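Local coordinates for protein RNA-directed RNA polymerase (Infectious pancreatic necrosis virus, PDB 3ZED) that probably copies the viral RNA genome as an RNA-dependent RNA polymerase, and is probably found both free and covalently attached to the genomic RNA, at residues S564-R569 with M573-L578; E557-G562 with N580-A585; D538-L541 with L547-I550; S359-G364 with G663-G668. One frame throughout, in Å; residues are numbered along the deposited sequence.

Contact 1 of 4, residues S564-R569 with M573-L578; sequences SAIYSR and MFVPVL
The rings of Tyr567 and Phe574 meet edge to face: the tyrosine turns its edge to the phenylalanine, the planes standing at 73° with centroids 5.1 Å apart. Tyr567 CD1 lies over the middle of the Phe574 ring, 3.7 Å from Phe574 CE2, and Tyr567 CB adds a CH-pi contact over the same ring. What brings the tyrosine edge there is its first torsion, which sets CG opposite the backbone N (chi1 -171°). Ala565 CB touches Phe574 CD1 obliquely on this face of the sheet, and Phe574 also packs against helices 364-377 and 524-533. Strands 563-568 and 573-578 form an antiparallel beta hairpin, the second and third strands of a three-stranded sheet in the thumb region. Tyr567 and Phe574 are a non-hydrogen-bonded pair of it, their CA atoms 4.3 Å apart, which brings the side chains side by side. On the other face Ile566 leans across two valines. Its CG2 packs against Val575 CG2 at 4.0 Å, and its CG1 reaches diagonally to Val577 CG2 at 3.9 Å. Ile566 and Val575 exchange a pair of backbone hydrogen bonds, Val575 N giving to Ile566 O at 2.8 Å. Ser564 and Val577 are paired likewise. Toward the turn, Ser568 N holds Met573 O at 2.8 Å, whereas the return bond from Met573 N to Ser568 O is weak; the Ser568 hydroxyl bonds Leu541 O.

Contact 2 of 4, residues E557-G562 with N580-A585; sequences ELDLLG and NERLIA
Asp559 OD1 takes a hydrogen bond from a water at 2.7 Å. The same water lies at the edge of the Arg582 guanidinium, in its plane, but suspiciously close to Arg582 NE at 2.5 Å, which leaves a link from carboxylate to guanidinium through it doubtful. Their direct salt bridge is long, 4.0 Å from Asp559 OD1 to Arg582 NE: the oxygen sits well out of the guanidinium plane, no N-H points at it, and the two flat groups are turned 65° apart. Arg582 leaves helix 580-588 with its chain extended from CG to NE, so the guanidinium is carried across to the turn after strand 556-560. There Gly562 CA lies over the centre of one guanidinium face, 3.6 Å from Arg582 CZ. Asp559 and Leu560 both face Trp563, forming a G1 beta bulge at the end of this outer strand of the thumb sheet. Gly562 has a positive phi of 89°, and with no side chain it lets the guanidinium lie directly over its CA. A second water links the start of the helix to the strand, giving to Glu557 OE1 and accepting from Asn580 N at 3.0 Å. Asp559 OD2 also faces Arg519 in a long, weak ion pair.

Contact 3 of 4, residues D538-L541 with L547-I550; sequences DGYL and LPPI
The chain from Asp538 to Tyr540 runs at 135° to 547-550, and the two come nearest at Gly539 and Leu547, whose CA atoms are 4.7 Å apart. Tyr540 N gives a hydrogen bond of 2.8 Å to Leu547 O. Gly539 CA passes just beside the same oxygen, Leu547 O, at 3.0 Å; its phi of 91° is one that favours glycine. The Tyr540 ring turns one face to the backbone of the opposite segment: Leu547 N is over the centre of that face, 3.8 Å above the plane, while Pro548 N is met obliquely. Its hydroxyl goes on to a hydrogen bond with Glu628, which ties the ring to helix 625-645. At the other end, Asp538 OD2 reaches over to the second segment. With CG set between the backbone N and the carbonyl carbon (chi1 62°), the carboxylate swings toward Ile550, and OD2 uses its syn lone pair to take the hydrogen bond from Ile550 N at 3.1 Å. A water also gives to Asp538 OD2, at 2.7 Å, and to Pro548 O, bridging the two. Alongside, Pro549 CB rests 3.6 Å from Asp538 O. Within the connection from helix 524-533 to strand 556-560 in the thumb region, the contact pinches off residues 542-546. Both prolines lack an N-H, so Ile550 N is the first backbone donor after Leu547, and the acidic side chain supplies its acceptor where no strand pairing does.

Contact 4 of 4, residues S359-G364 with G663-G668; sequences SPFHGG and GGDLEG
A type I' beta turn from Phe361 to Gly364 leads into helix 364-377, with Gly363 as its N-cap, and the phenylalanine that opens the turn meets a loop of the thumb region some 300 residues further on. The partner is the 663-668 loop, in which Leu666 sits at the centre of an inverse gamma turn. The turn itself is closed by Gly364 N bonding Phe361 O at 3.1 Å. No hydrogen bond joins the two segments; they meet through carbon atoms. Asp665 brings its CB methylene, not its carboxylate, nearest to the ring, 3.8 Å from Phe361 CE2 and on an oblique approach. The carboxylate plane is turned 61° from the ring. Phe361 also takes part in an edge-to-face pair with Trp563 and touches Ile683 of helix 677-683, and Leu666 rests on the same isoleucine, so the phenylalanine and leucine belong to one buried cluster. The first torsion of Leu666 (chi1 -47°) carries the branch point CG toward the ring, and the second then turns one methyl onto the aromatic face. That methyl, Leu666 CD1, makes a CH-pi contact 3.5 Å from the Phe361 centroid and only 7° off the ring normal.

Contacts 1, 2 and 3 all lie in the thumb region; contact 4 ties that region to a palm-region turn. Along the chain contact 3 closes first, then contact 2 opens with contact 1 nested inside it, and contact 4 spans all three. The centre of contact 1 is about 13 Å from that of each other contact, and it touches all three: Leu578 packs against Gly562, Val575 against Leu541, and Pro576 rests on Pro360 and Phe361. Contacts 2, 3 and 4 do not touch one another. The three-stranded sheet carries contact 1, adjoins contact 2, and lies against the palm turn of contact 4 and the loop of contact 3.

Contact 1 of 4, residues S564-R569 with M573-L578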
loop_
_atom_site.group_PDB
_atom_site.type_symbol
_atom_site.label_atom_id
_atom_site.label_comp_id
_atom_site.label_asym_id
_atom_site.label_seq_id
_atom_site.Cartn_x
_atom_site.Cartn_y
_atom_site.Cartn_z
ATOM N N SER B 564 -9.293 16.594 7.061
ATOM C CA SER B 564 -10.526 17.347 7.331
ATOM C C SER B 564 -10.566 18.525 6.372
ATOM O O SER B 564 -9.529 18.877 5.781
ATOM C CB SER B 564 -10.574 17.849 8.774
ATOM O OG SER B 564 -10.596 16.788 9.704
ATOM N N ALA B 565 -11.742 19.138 6.215
ATOM C CA ALA B 565 -11.918 20.284 5.316
ATOM C C ALA B 565 -12.271 21.527 6.131
ATOM O O ALA B 565 -13.115 21.475 7.032
ATOM C CB ALA B 565 -13.009 19.987 4.305
ATOM N N ILE B 566 -11.617 22.632 5.817
ATOM C CA ILE B 566 -11.835 23.911 6.473
ATOM C C ILE B 566 -12.165 24.887 5.334
ATOM O O ILE B 566 -11.603 24.747 4.254
ATOM C CB ILE B 566 -10.546 24.233 7.309
ATOM C CG1 ILE B 566 -10.670 23.765 8.782
ATOM C CG2 ILE B 566 -9.941 25.629 7.154
ATOM C CD1 ILE B 566 -11.668 24.520 9.691
ATOM N N TYR B 567 -13.108 25.810 5.541
ATOM C CA TYR B 567 -13.458 26.778 4.498
ATOM C C TYR B 567 -12.558 28.014 4.601
ATOM O O TYR B 567 -12.376 28.544 5.694
ATOM C CB TYR B 567 -14.938 27.183 4.584
ATOM C CG TYR B 567 -15.381 28.014 3.406
ATOM C CD1 TYR B 567 -15.700 27.414 2.187
ATOM C CD2 TYR B 567 -15.446 29.403 3.491
ATOM C CE1 TYR B 567 -16.104 28.176 1.092
ATOM C CE2 TYR B 567 -15.844 30.177 2.396
ATOM C CZ TYR B 567 -16.147 29.558 1.190
ATOM O OH TYR B 567 -16.535 30.297 0.096
ATOM N N SER B 568 -11.989 28.442 3.471
ATOM C CA SER B 568 -11.125 29.621 3.315
ATOM C C SER B 568 -11.902 30.773 2.671
ATOM O O SER B 568 -12.406 30.624 1.561
ATOM C CB SER B 568 -9.903 29.277 2.456
ATOM O OG SER B 568 -9.224 30.436 1.996
ATOM N N ARG B 569 -11.993 31.921 3.365
ATOM C CA ARG B 569 -12.660 33.122 2.824
ATOM C C ARG B 569 -11.832 33.767 1.704
ATOM O O ARG B 569 -12.406 34.315 0.760
ATOM C CB ARG B 569 -12.908 34.173 3.926
ATOM C CG ARG B 569 -14.091 33.837 4.799
ATOM C CD ARG B 569 -14.426 34.945 5.800
ATOM N NE ARG B 569 -15.342 34.405 6.810
ATOM C CZ ARG B 569 -16.665 34.375 6.688
ATOM N NH1 ARG B 569 -17.258 34.940 5.637
ATOM N NH2 ARG B 569 -17.407 33.793 7.625
ATOM N N MET B 573 -12.971 28.572 -1.012
ATOM C CA MET B 573 -12.984 27.139 -1.191
ATOM C C MET B 573 -12.608 26.446 0.083
ATOM O O MET B 573 -12.093 27.066 1.025
ATOM C CB MET B 573 -12.037 26.708 -2.340
ATOM C CG MET B 573 -10.578 27.078 -2.133
ATOM S SD MET B 573 -9.657 26.990 -3.704
ATOM C CE MET B 573 -8.992 25.384 -3.536
ATOM N N PHE B 574 -12.888 25.140 0.106
ATOM C CA PHE B 574 -12.466 24.271 1.188
ATOM C C PHE B 574 -11.027 23.859 0.934
ATOM O O PHE B 574 -10.630 23.617 -0.221
ATOM C CB PHE B 574 -13.369 23.037 1.310
ATOM C CG PHE B 574 -14.710 23.369 1.897
ATOM C CD1 PHE B 574 -14.912 23.335 3.271
ATOM C CD2 PHE B 574 -15.783 23.689 1.078
ATOM C CE1 PHE B 574 -16.169 23.624 3.815
ATOM C CE2 PHE B 574 -17.030 24.006 1.627
ATOM C CZ PHE B 574 -17.213 23.973 2.989
ATOM N N VAL B 575 -10.244 23.826 2.006
ATOM C CA VAL B 575 -8.828 23.448 1.963
ATOM C C VAL B 575 -8.606 22.307 2.979
ATOM O O VAL B 575 -9.354 22.231 3.957
ATOM C CB VAL B 575 -7.887 24.657 2.211
ATOM C CG1 VAL B 575 -8.047 25.705 1.115
ATOM C CG2 VAL B 575 -8.113 25.278 3.597
ATOM N N PRO B 576 -7.611 21.414 2.793
ATOM C CA PRO B 576 -7.426 20.359 3.787
ATOM C C PRO B 576 -6.617 20.804 5.003
ATOM O O PRO B 576 -5.705 21.629 4.913
ATOM C CB PRO B 576 -6.658 19.290 3.017
ATOM C CG PRO B 576 -5.834 20.063 2.028
ATOM C CD PRO B 576 -6.634 21.292 1.685
ATOM N N VAL B 577 -6.937 20.195 6.134
ATOM C CA VAL B 577 -6.182 20.280 7.370
ATOM C C VAL B 577 -6.083 18.843 7.889
ATOM O O VAL B 577 -7.082 18.073 7.860
ATOM C CB VAL B 577 -6.683 21.284 8.455
ATOM C CG1 VAL B 577 -6.614 22.719 7.962
ATOM C CG2 VAL B 577 -8.072 20.931 9.004
ATOM N N LEU B 578 -4.887 18.470 8.338
ATOM C CA LEU B 578 -4.684 17.123 8.860
ATOM C C LEU B 578 -5.650 16.871 9.997
ATOM O O LEU B 578 -5.804 17.764 10.839
ATOM C CB LEU B 578 -3.226 16.953 9.342
ATOM C CG LEU B 578 -2.836 15.529 9.729
ATOM C CD1 LEU B 578 -2.882 14.581 8.502
ATOM C CD2 LEU B 578 -1.468 15.515 10.333
#

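Contact 2 of 4, residues E557-G562 with N580-A585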
loop_
_atom_site.group_PDB
_atom_site.type_symbol
_atom_site.label_atom_id
_atom_site.label_comp_id
_atom_site.label_asym_id
_atom_site.label_seq_id
_atom_site.Cartn_x
_atom_site.Cartn_y
_atom_site.Cartn_z
ATOM N N GLU B 557 -15.101 17.227 9.417
ATOM C CA GLU B 557 -14.177 16.162 9.826
ATOM C C GLU B 557 -14.418 14.851 9.071
ATOM O O GLU B 557 -14.767 13.833 9.648
ATOM C CB GLU B 557 -14.218 15.964 11.348
ATOM C CG GLU B 557 -13.857 17.221 12.122
ATOM C CD GLU B 557 -13.474 16.926 13.557
ATOM O OE1 GLU B 557 -12.287 16.609 13.808
ATOM O OE2 GLU B 557 -14.381 16.940 14.420
ATOM N N LEU B 558 -14.171 14.892 7.753
ATOM C CA LEU B 558 -14.381 13.772 6.860
ATOM C C LEU B 558 -13.448 12.618 7.153
ATOM O O LEU B 558 -13.815 11.468 6.892
ATOM C CB LEU B 558 -14.162 14.214 5.407
ATOM C CG LEU B 558 -15.045 15.306 4.827
ATOM C CD1 LEU B 558 -14.560 15.674 3.430
ATOM C CD2 LEU B 558 -16.533 14.878 4.819
ATOM N N ASP B 559 -12.226 12.931 7.660
ATOM C CA ASP B 559 -11.118 12.003 7.854
ATOM C C ASP B 559 -10.879 11.275 6.517
ATOM O O ASP B 559 -10.690 10.064 6.472
ATOM C CB ASP B 559 -11.325 11.046 9.047
ATOM C CG ASP B 559 -10.093 10.224 9.414
ATOM O OD1 ASP B 559 -8.961 10.694 9.154
ATOM O OD2 ASP B 559 -10.261 9.085 9.897
ATOM N N LEU B 560 -10.959 12.041 5.410
ATOM C CA LEU B 560 -10.768 11.530 4.065
ATOM C C LEU B 560 -9.294 11.275 3.885
ATOM O O LEU B 560 -8.527 12.212 3.691
ATOM C CB LEU B 560 -11.309 12.538 3.033
ATOM C CG LEU B 560 -11.254 12.090 1.555
ATOM C CD1 LEU B 560 -12.357 11.076 1.243
ATOM C CD2 LEU B 560 -11.385 13.272 0.649
ATOM N N LEU B 561 -8.882 10.001 4.047
ATOM C CA LEU B 561 -7.471 9.593 3.979
ATOM C C LEU B 561 -6.624 10.436 4.972
ATOM O O LEU B 561 -5.485 10.784 4.681
ATOM C CB LEU B 561 -6.900 9.649 2.532
ATOM C CG LEU B 561 -7.744 8.969 1.428
ATOM C CD1 LEU B 561 -7.057 9.042 0.088
ATOM C CD2 LEU B 561 -8.046 7.523 1.773
ATOM N N GLY B 562 -7.216 10.735 6.139
ATOM C CA GLY B 562 -6.580 11.506 7.205
ATOM C C GLY B 562 -6.756 13.008 7.153
ATOM O O GLY B 562 -6.150 13.716 7.954
ATOM N N ASN B 580 -7.270 16.262 13.350
ATOM C CA ASN B 580 -6.755 16.696 14.659
ATOM C C ASN B 580 -5.933 15.636 15.436
ATOM O O ASN B 580 -4.822 15.952 15.873
ATOM C CB ASN B 580 -7.864 17.239 15.557
ATOM C CG ASN B 580 -7.330 17.789 16.874
ATOM O OD1 ASN B 580 -6.502 18.694 16.910
ATOM N ND2 ASN B 580 -7.681 17.162 17.974
ATOM N N GLU B 581 -6.456 14.417 15.602
ATOM C CA GLU B 581 -5.777 13.345 16.354
ATOM C C GLU B 581 -4.406 12.999 15.744
ATOM O O GLU B 581 -3.444 12.810 16.481
ATOM C CB GLU B 581 -6.667 12.096 16.413
ATOM C CG GLU B 581 -6.394 11.188 17.601
ATOM C CD GLU B 581 -7.372 10.028 17.720
ATOM O OE1 GLU B 581 -7.252 9.059 16.933
ATOM O OE2 GLU B 581 -8.273 10.099 18.589
ATOM N N ARG B 582 -4.320 12.942 14.418
ATOM C CA ARG B 582 -3.069 12.696 13.691
ATOM C C ARG B 582 -2.092 13.869 13.867
ATOM O O ARG B 582 -0.902 13.647 14.074
ATOM C CB ARG B 582 -3.348 12.496 12.189
ATOM C CG ARG B 582 -4.144 11.251 11.899
ATOM C CD ARG B 582 -4.200 11.037 10.405
ATOM N NE ARG B 582 -5.156 9.980 10.092
ATOM C CZ ARG B 582 -4.949 9.020 9.200
ATOM N NH1 ARG B 582 -3.813 8.979 8.506
ATOM N NH2 ARG B 582 -5.882 8.102 8.978
ATOM N N LEU B 583 -2.606 15.111 13.792
ATOM C CA LEU B 583 -1.813 16.326 13.967
ATOM C C LEU B 583 -1.170 16.349 15.356
ATOM O O LEU B 583 0.040 16.538 15.460
ATOM C CB LEU B 583 -2.705 17.573 13.761
ATOM C CG LEU B 583 -2.028 18.953 13.772
ATOM C CD1 LEU B 583 -1.169 19.168 12.508
ATOM C CD2 LEU B 583 -3.077 20.054 13.855
ATOM N N ILE B 584 -1.960 16.109 16.404
ATOM C CA ILE B 584 -1.506 16.087 17.801
ATOM C C ILE B 584 -0.487 14.953 18.025
ATOM O O ILE B 584 0.571 15.223 18.587
ATOM C CB ILE B 584 -2.710 16.005 18.769
ATOM C CG1 ILE B 584 -3.637 17.246 18.650
ATOM C CG2 ILE B 584 -2.310 15.737 20.234
ATOM C CD1 ILE B 584 -3.087 18.653 19.111
ATOM N N ALA B 585 -0.766 13.729 17.548
ATOM C CA ALA B 585 0.159 12.599 17.721
ATOM C C ALA B 585 1.524 12.904 17.095
ATOM O O ALA B 585 2.555 12.644 17.712
ATOM C CB ALA B 585 -0.432 11.327 17.110
HETATM O O HOH W 1 -9.839 17.425 12.390
HETATM O O HOH W 2 -7.385 10.279 11.290
#

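Contact 3 of 4, residues D538-L541 with L547-I550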
loop_
_atom_site.group_PDB
_atom_site.type_symbol
_atom_site.label_atom_id
_atom_site.label_comp_id
_atom_site.label_asym_id
_atom_site.label_seq_id
_atom_site.Cartn_x
_atom_site.Cartn_y
_atom_site.Cartn_z
ATOM N N ASP B 538 -10.182 36.725 10.184
ATOM C CA ASP B 538 -8.804 37.084 10.496
ATOM C C ASP B 538 -7.811 35.950 10.247
ATOM O O ASP B 538 -8.085 34.784 10.537
ATOM C CB ASP B 538 -8.704 37.523 11.982
ATOM C CG ASP B 538 -9.070 36.441 12.982
ATOM O OD1 ASP B 538 -10.225 35.963 12.943
ATOM O OD2 ASP B 538 -8.196 36.064 13.793
ATOM N N GLY B 539 -6.629 36.328 9.779
ATOM C CA GLY B 539 -5.537 35.385 9.625
ATOM C C GLY B 539 -5.421 34.681 8.300
ATOM O O GLY B 539 -5.967 35.127 7.289
ATOM N N TYR B 540 -4.639 33.604 8.324
ATOM C CA TYR B 540 -4.279 32.748 7.202
ATOM C C TYR B 540 -5.500 32.315 6.409
ATOM O O TYR B 540 -6.487 31.815 6.987
ATOM C CB TYR B 540 -3.570 31.479 7.715
ATOM C CG TYR B 540 -2.152 31.614 8.231
ATOM C CD1 TYR B 540 -1.144 32.149 7.432
ATOM C CD2 TYR B 540 -1.777 31.037 9.444
ATOM C CE1 TYR B 540 0.190 32.164 7.858
ATOM C CE2 TYR B 540 -0.449 31.036 9.874
ATOM C CZ TYR B 540 0.531 31.596 9.076
ATOM O OH TYR B 540 1.822 31.607 9.528
ATOM N N LEU B 541 -5.437 32.534 5.090
ATOM C CA LEU B 541 -6.451 32.136 4.108
ATOM C C LEU B 541 -7.813 32.769 4.412
ATOM O O LEU B 541 -8.834 32.272 3.937
ATOM C CB LEU B 541 -6.555 30.572 4.032
ATOM C CG LEU B 541 -5.265 29.832 3.605
ATOM C CD1 LEU B 541 -5.434 28.337 3.638
ATOM C CD2 LEU B 541 -4.799 30.270 2.196
ATOM N N LEU B 547 -0.977 35.017 10.301
ATOM C CA LEU B 547 -1.344 34.685 11.669
ATOM C C LEU B 547 -2.439 33.664 11.711
ATOM O O LEU B 547 -3.319 33.684 10.844
ATOM C CB LEU B 547 -1.801 35.961 12.429
ATOM C CG LEU B 547 -0.715 37.002 12.717
ATOM C CD1 LEU B 547 -1.294 38.376 12.904
ATOM C CD2 LEU B 547 0.198 36.559 13.852
ATOM N N PRO B 548 -2.441 32.771 12.732
ATOM C CA PRO B 548 -3.550 31.818 12.838
ATOM C C PRO B 548 -4.828 32.562 13.237
ATOM O O PRO B 548 -4.716 33.644 13.805
ATOM C CB PRO B 548 -3.082 30.868 13.951
ATOM C CG PRO B 548 -2.207 31.749 14.836
ATOM C CD PRO B 548 -1.485 32.621 13.859
ATOM N N PRO B 549 -6.050 32.051 12.974
ATOM C CA PRO B 549 -7.234 32.769 13.473
ATOM C C PRO B 549 -7.281 32.680 15.007
ATOM O O PRO B 549 -6.762 31.715 15.578
ATOM C CB PRO B 549 -8.392 31.999 12.840
ATOM C CG PRO B 549 -7.874 30.597 12.688
ATOM C CD PRO B 549 -6.415 30.759 12.350
ATOM N N ILE B 550 -7.868 33.672 15.670
ATOM C CA ILE B 550 -8.013 33.641 17.135
ATOM C C ILE B 550 -8.998 32.517 17.462
ATOM O O ILE B 550 -8.729 31.688 18.327
ATOM C CB ILE B 550 -8.441 35.027 17.690
ATOM C CG1 ILE B 550 -7.322 36.063 17.407
ATOM C CG2 ILE B 550 -8.760 34.934 19.202
ATOM C CD1 ILE B 550 -7.726 37.456 17.265
HETATM O O HOH W 3 -5.513 36.092 13.426
#

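Contact 4 of 4, residues S359-G364 with G663-G668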
loop_
_atom_site.group_PDB
_atom_site.type_symbol
_atom_site.label_atom_id
_atom_site.label_comp_id
_atom_site.label_asym_id
_atom_site.label_seq_id
_atom_site.Cartn_x
_atom_site.Cartn_y
_atom_site.Cartn_z
ATOM N N SER B 359 -4.973 13.552 -4.054
ATOM C CA SER B 359 -4.253 14.514 -3.236
ATOM C C SER B 359 -5.254 15.596 -2.806
ATOM O O SER B 359 -5.984 16.102 -3.668
ATOM C CB SER B 359 -3.085 15.128 -3.998
ATOM O OG SER B 359 -2.519 16.157 -3.203
ATOM N N PRO B 360 -5.331 15.960 -1.504
ATOM C CA PRO B 360 -6.295 17.011 -1.113
ATOM C C PRO B 360 -5.781 18.411 -1.467
ATOM O O PRO B 360 -6.548 19.377 -1.457
ATOM C CB PRO B 360 -6.418 16.826 0.407
ATOM C CG PRO B 360 -5.061 16.272 0.834
ATOM C CD PRO B 360 -4.551 15.456 -0.342
ATOM N N PHE B 361 -4.482 18.512 -1.771
ATOM C CA PHE B 361 -3.836 19.769 -2.112
ATOM C C PHE B 361 -4.137 20.167 -3.555
ATOM O O PHE B 361 -4.737 19.388 -4.305
ATOM C CB PHE B 361 -2.325 19.695 -1.825
ATOM C CG PHE B 361 -2.082 19.576 -0.335
ATOM C CD1 PHE B 361 -2.320 20.658 0.517
ATOM C CD2 PHE B 361 -1.688 18.368 0.223
ATOM C CE1 PHE B 361 -2.162 20.529 1.901
ATOM C CE2 PHE B 361 -1.524 18.245 1.592
ATOM C CZ PHE B 361 -1.759 19.328 2.425
ATOM N N HIS B 362 -3.817 21.422 -3.913
ATOM C CA HIS B 362 -4.020 21.969 -5.256
ATOM C C HIS B 362 -5.504 21.839 -5.699
ATOM O O HIS B 362 -5.814 21.502 -6.852
ATOM C CB HIS B 362 -3.022 21.323 -6.256
ATOM C CG HIS B 362 -1.605 21.626 -5.878
ATOM N ND1 HIS B 362 -0.793 20.664 -5.302
ATOM C CD2 HIS B 362 -0.948 22.817 -5.870
ATOM C CE1 HIS B 362 0.336 21.281 -4.982
ATOM N NE2 HIS B 362 0.295 22.577 -5.310
ATOM N N GLY B 363 -6.398 22.109 -4.745
ATOM C CA GLY B 363 -7.839 22.087 -4.943
ATOM C C GLY B 363 -8.539 20.755 -4.857
ATOM O O GLY B 363 -9.748 20.709 -5.088
ATOM N N GLY B 364 -7.797 19.677 -4.545
ATOM C CA GLY B 364 -8.344 18.313 -4.419
ATOM C C GLY B 364 -9.496 18.196 -3.422
ATOM O O GLY B 364 -10.558 17.649 -3.742
ATOM N N GLY B 663 6.193 14.746 3.583
ATOM C CA GLY B 663 6.885 15.055 2.331
ATOM C C GLY B 663 6.194 14.602 1.057
ATOM O O GLY B 663 6.196 15.335 0.050
ATOM N N GLY B 664 5.572 13.419 1.127
ATOM C CA GLY B 664 4.863 12.780 0.029
ATOM C C GLY B 664 3.665 13.525 -0.526
ATOM O O GLY B 664 2.964 12.984 -1.382
ATOM N N ASP B 665 3.419 14.757 -0.098
ATOM C CA ASP B 665 2.293 15.518 -0.627
ATOM C C ASP B 665 2.777 16.756 -1.436
ATOM O O ASP B 665 2.558 16.845 -2.657
ATOM C CB ASP B 665 1.346 15.936 0.520
ATOM C CG ASP B 665 0.651 14.788 1.265
ATOM O OD1 ASP B 665 -0.305 14.180 0.683
ATOM O OD2 ASP B 665 1.001 14.547 2.462
ATOM N N LEU B 666 3.471 17.678 -0.741
ATOM C CA LEU B 666 3.920 18.992 -1.204
ATOM C C LEU B 666 5.271 18.908 -1.956
ATOM O O LEU B 666 6.261 19.562 -1.601
ATOM C CB LEU B 666 4.014 19.925 0.029
ATOM C CG LEU B 666 2.862 20.025 1.086
ATOM C CD1 LEU B 666 1.480 20.113 0.466
ATOM C CD2 LEU B 666 2.969 18.971 2.175
ATOM N N GLU B 667 5.268 18.130 -3.045
ATOM C CA GLU B 667 6.432 17.770 -3.871
ATOM C C GLU B 667 7.217 18.958 -4.468
ATOM O O GLU B 667 8.439 18.869 -4.578
ATOM C CB GLU B 667 6.018 16.814 -5.008
ATOM C CG GLU B 667 5.117 15.655 -4.587
ATOM C CD GLU B 667 5.718 14.469 -3.849
ATOM O OE1 GLU B 667 6.824 14.598 -3.275
ATOM O OE2 GLU B 667 5.057 13.405 -3.826
ATOM N N GLY B 668 6.522 20.027 -4.847
ATOM C CA GLY B 668 7.121 21.200 -5.471
ATOM C C GLY B 668 7.227 22.450 -4.627
ATOM O O GLY B 668 7.329 23.551 -5.173
#